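Putative periplasmic protein (Wolinella succinogenes, PDB 3KN3) is a putative periplasmic binding protein that can bind glutathione and may serve tungstate uptake by an ABC-type transporter. Local coordinates at residues F86-N91 with I191-D196. Residues are numbered along the deposited sequence; the frame is centred on the assembly and turned at random.
Sequences FVIIGN and IVLEGD
Ile88 pairs with Leu193 across antiparallel strands whose axes splay to 118°. Its N donates an almost straight bond (178°) to Leu193 O at 3.0 Å, in the carbonyl plane. Its own O takes two donors, Val192 N at 2.8 Å and, weakly, Leu193 N at 3.2 Å. Both residues thus lie opposite Ile88, a classic beta bulge, with Val192 psi (-13°) far from extended. Beyond Leu193, where direct pairing has ended, a water donates to Phe86 O and accepts from Gly195 N.

Ile88 CB abuts Leu193 CB at 3.8 Å on one face; on the other, Ile89 CG2 lies loosely 4.4 Å from Ile191 CG1. Val192 points its CB at strand 86-90, and Ile88 CG2, anti to the backbone N, reaches Val192 CG1 at 3.7 Å. Val87, directed toward the partner strand, crosses Ile191 at about a right angle (CG2 to Ile191 CG1 4.1 Å) and lies side by side with Glu194, CG1 3.7 Å from Glu194 CB. With Val87 cut back to an alanine, both methyls go, which is likely to open a gap there.

Glu194 OE2 salt-bridges Arg173 of helix 173-182, which packs on Val87, Ile89 and Ile191. Helix 103-113 covers Ile88 and Leu193 opposite, and strand 168-172 flanks 86-90, leaving 190-193 as an edge strand.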
loop_
_atom_site.group_PDB
_atom_site.type_symbol
_atom_site.label_atom_id
_atom_site.label_comp_id
_atom_site.label_asym_id
_atom_site.label_seq_id
_atom_site.Cartn_x
_atom_site.Cartn_y
_atom_site.Cartn_z
ATOM N N PHE A 86 -2.353 6.450 -1.179
ATOM C CA PHE A 86 -1.982 6.940 -2.503
ATOM C C PHE A 86 -2.526 8.350 -2.788
ATOM O O PHE A 86 -3.634 8.708 -2.380
ATOM C CB PHE A 86 -2.469 5.979 -3.588
ATOM C CG PHE A 86 -1.922 4.583 -3.462
ATOM C CD1 PHE A 86 -2.655 3.588 -2.821
ATOM C CD2 PHE A 86 -0.677 4.259 -3.994
ATOM C CE1 PHE A 86 -2.159 2.291 -2.716
ATOM C CE2 PHE A 86 -0.172 2.970 -3.882
ATOM C CZ PHE A 86 -0.916 1.982 -3.241
ATOM N N VAL A 87 -1.744 9.138 -3.518
ATOM C CA VAL A 87 -2.160 10.472 -3.908
ATOM C C VAL A 87 -1.943 10.719 -5.400
ATOM O O VAL A 87 -1.160 10.033 -6.048
ATOM C CB VAL A 87 -1.441 11.543 -3.076
ATOM C CG1 VAL A 87 -1.833 11.408 -1.599
ATOM C CG2 VAL A 87 0.078 11.438 -3.248
ATOM N N ILE A 88 -2.665 11.687 -5.946
ATOM C CA ILE A 88 -2.505 12.058 -7.339
ATOM C C ILE A 88 -1.665 13.330 -7.358
ATOM O O ILE A 88 -1.946 14.271 -6.621
ATOM C CB ILE A 88 -3.872 12.290 -8.047
ATOM C CG1 ILE A 88 -4.508 10.968 -8.477
ATOM C CG2 ILE A 88 -3.682 13.100 -9.304
ATOM C CD1 ILE A 88 -4.952 10.115 -7.375
ATOM N N ILE A 89 -0.617 13.347 -8.175
ATOM C CA ILE A 89 0.290 14.492 -8.224
ATOM C C ILE A 89 0.460 15.025 -9.642
ATOM O O ILE A 89 0.182 14.329 -10.619
ATOM C CB ILE A 89 1.675 14.156 -7.639
ATOM C CG1 ILE A 89 2.429 13.184 -8.544
ATOM C CG2 ILE A 89 1.534 13.586 -6.234
ATOM C CD1 ILE A 89 3.850 12.888 -8.072
ATOM N N GLY A 90 0.896 16.276 -9.729
ATOM C CA GLY A 90 1.070 16.981 -10.978
ATOM C C GLY A 90 1.571 18.375 -10.650
ATOM O O GLY A 90 1.690 18.724 -9.479
ATOM N N ASN A 91 1.869 19.186 -11.656
ATOM C CA ASN A 91 2.458 20.476 -11.343
ATOM C C ASN A 91 1.402 21.387 -10.724
ATOM O O ASN A 91 0.218 21.059 -10.752
ATOM C CB ASN A 91 3.218 21.092 -12.535
ATOM C CG ASN A 91 2.307 21.604 -13.614
ATOM O OD1 ASN A 91 1.450 22.444 -13.359
ATOM N ND2 ASN A 91 2.501 21.117 -14.842
ATOM N N ILE A 191 0.909 17.550 -4.537
ATOM C CA ILE A 191 -0.320 16.775 -4.347
ATOM C C ILE A 191 -1.504 17.556 -4.859
ATOM O O ILE A 191 -1.721 18.715 -4.491
ATOM C CB ILE A 191 -0.610 16.396 -2.895
ATOM C CG1 ILE A 191 0.433 15.409 -2.382
ATOM C CG2 ILE A 191 -2.012 15.771 -2.790
ATOM C CD1 ILE A 191 0.161 14.948 -0.982
ATOM N N VAL A 192 -2.283 16.887 -5.691
ATOM C CA VAL A 192 -3.286 17.532 -6.514
ATOM C C VAL A 192 -4.627 16.882 -6.195
ATOM O O VAL A 192 -5.681 17.402 -6.535
ATOM C CB VAL A 192 -2.883 17.380 -8.014
ATOM C CG1 VAL A 192 -3.999 16.809 -8.852
ATOM C CG2 VAL A 192 -2.354 18.701 -8.570
ATOM N N LEU A 193 -4.576 15.751 -5.496
ATOM C CA LEU A 193 -5.789 15.068 -5.083
ATOM C C LEU A 193 -5.496 13.974 -4.050
ATOM O O LEU A 193 -4.615 13.149 -4.254
ATOM C CB LEU A 193 -6.484 14.491 -6.314
ATOM C CG LEU A 193 -7.954 14.109 -6.183
ATOM C CD1 LEU A 193 -8.603 14.073 -7.543
ATOM C CD2 LEU A 193 -8.054 12.768 -5.504
ATOM N N GLU A 194 -6.242 13.968 -2.943
ATOM C CA GLU A 194 -6.001 13.026 -1.851
ATOM C C GLU A 194 -7.243 12.842 -0.973
ATOM O O GLU A 194 -8.167 13.636 -1.029
ATOM C CB GLU A 194 -4.822 13.511 -0.996
ATOM C CG GLU A 194 -5.039 14.893 -0.367
ATOM C CD GLU A 194 -3.871 15.367 0.515
ATOM O OE1 GLU A 194 -3.594 16.586 0.530
ATOM O OE2 GLU A 194 -3.232 14.539 1.195
ATOM N N GLY A 195 -7.265 11.782 -0.170
ATOM C CA GLY A 195 -8.306 11.595 0.831
ATOM C C GLY A 195 -9.449 10.677 0.449
ATOM O O GLY A 195 -10.023 10.002 1.293
ATOM N N ASP A 196 -9.800 10.659 -0.826
ATOM C CA ASP A 196 -10.842 9.767 -1.307
ATOM C C ASP A 196 -10.597 8.339 -0.749
ATOM O O ASP A 196 -9.458 7.876 -0.699
ATOM C CB ASP A 196 -10.846 9.820 -2.839
ATOM C CG ASP A 196 -12.168 9.382 -3.447
ATOM O OD1 ASP A 196 -12.661 8.283 -3.093
ATOM O OD2 ASP A 196 -12.710 10.129 -4.297
HETATM O O HOH W 1 -5.185 9.775 -0.396
#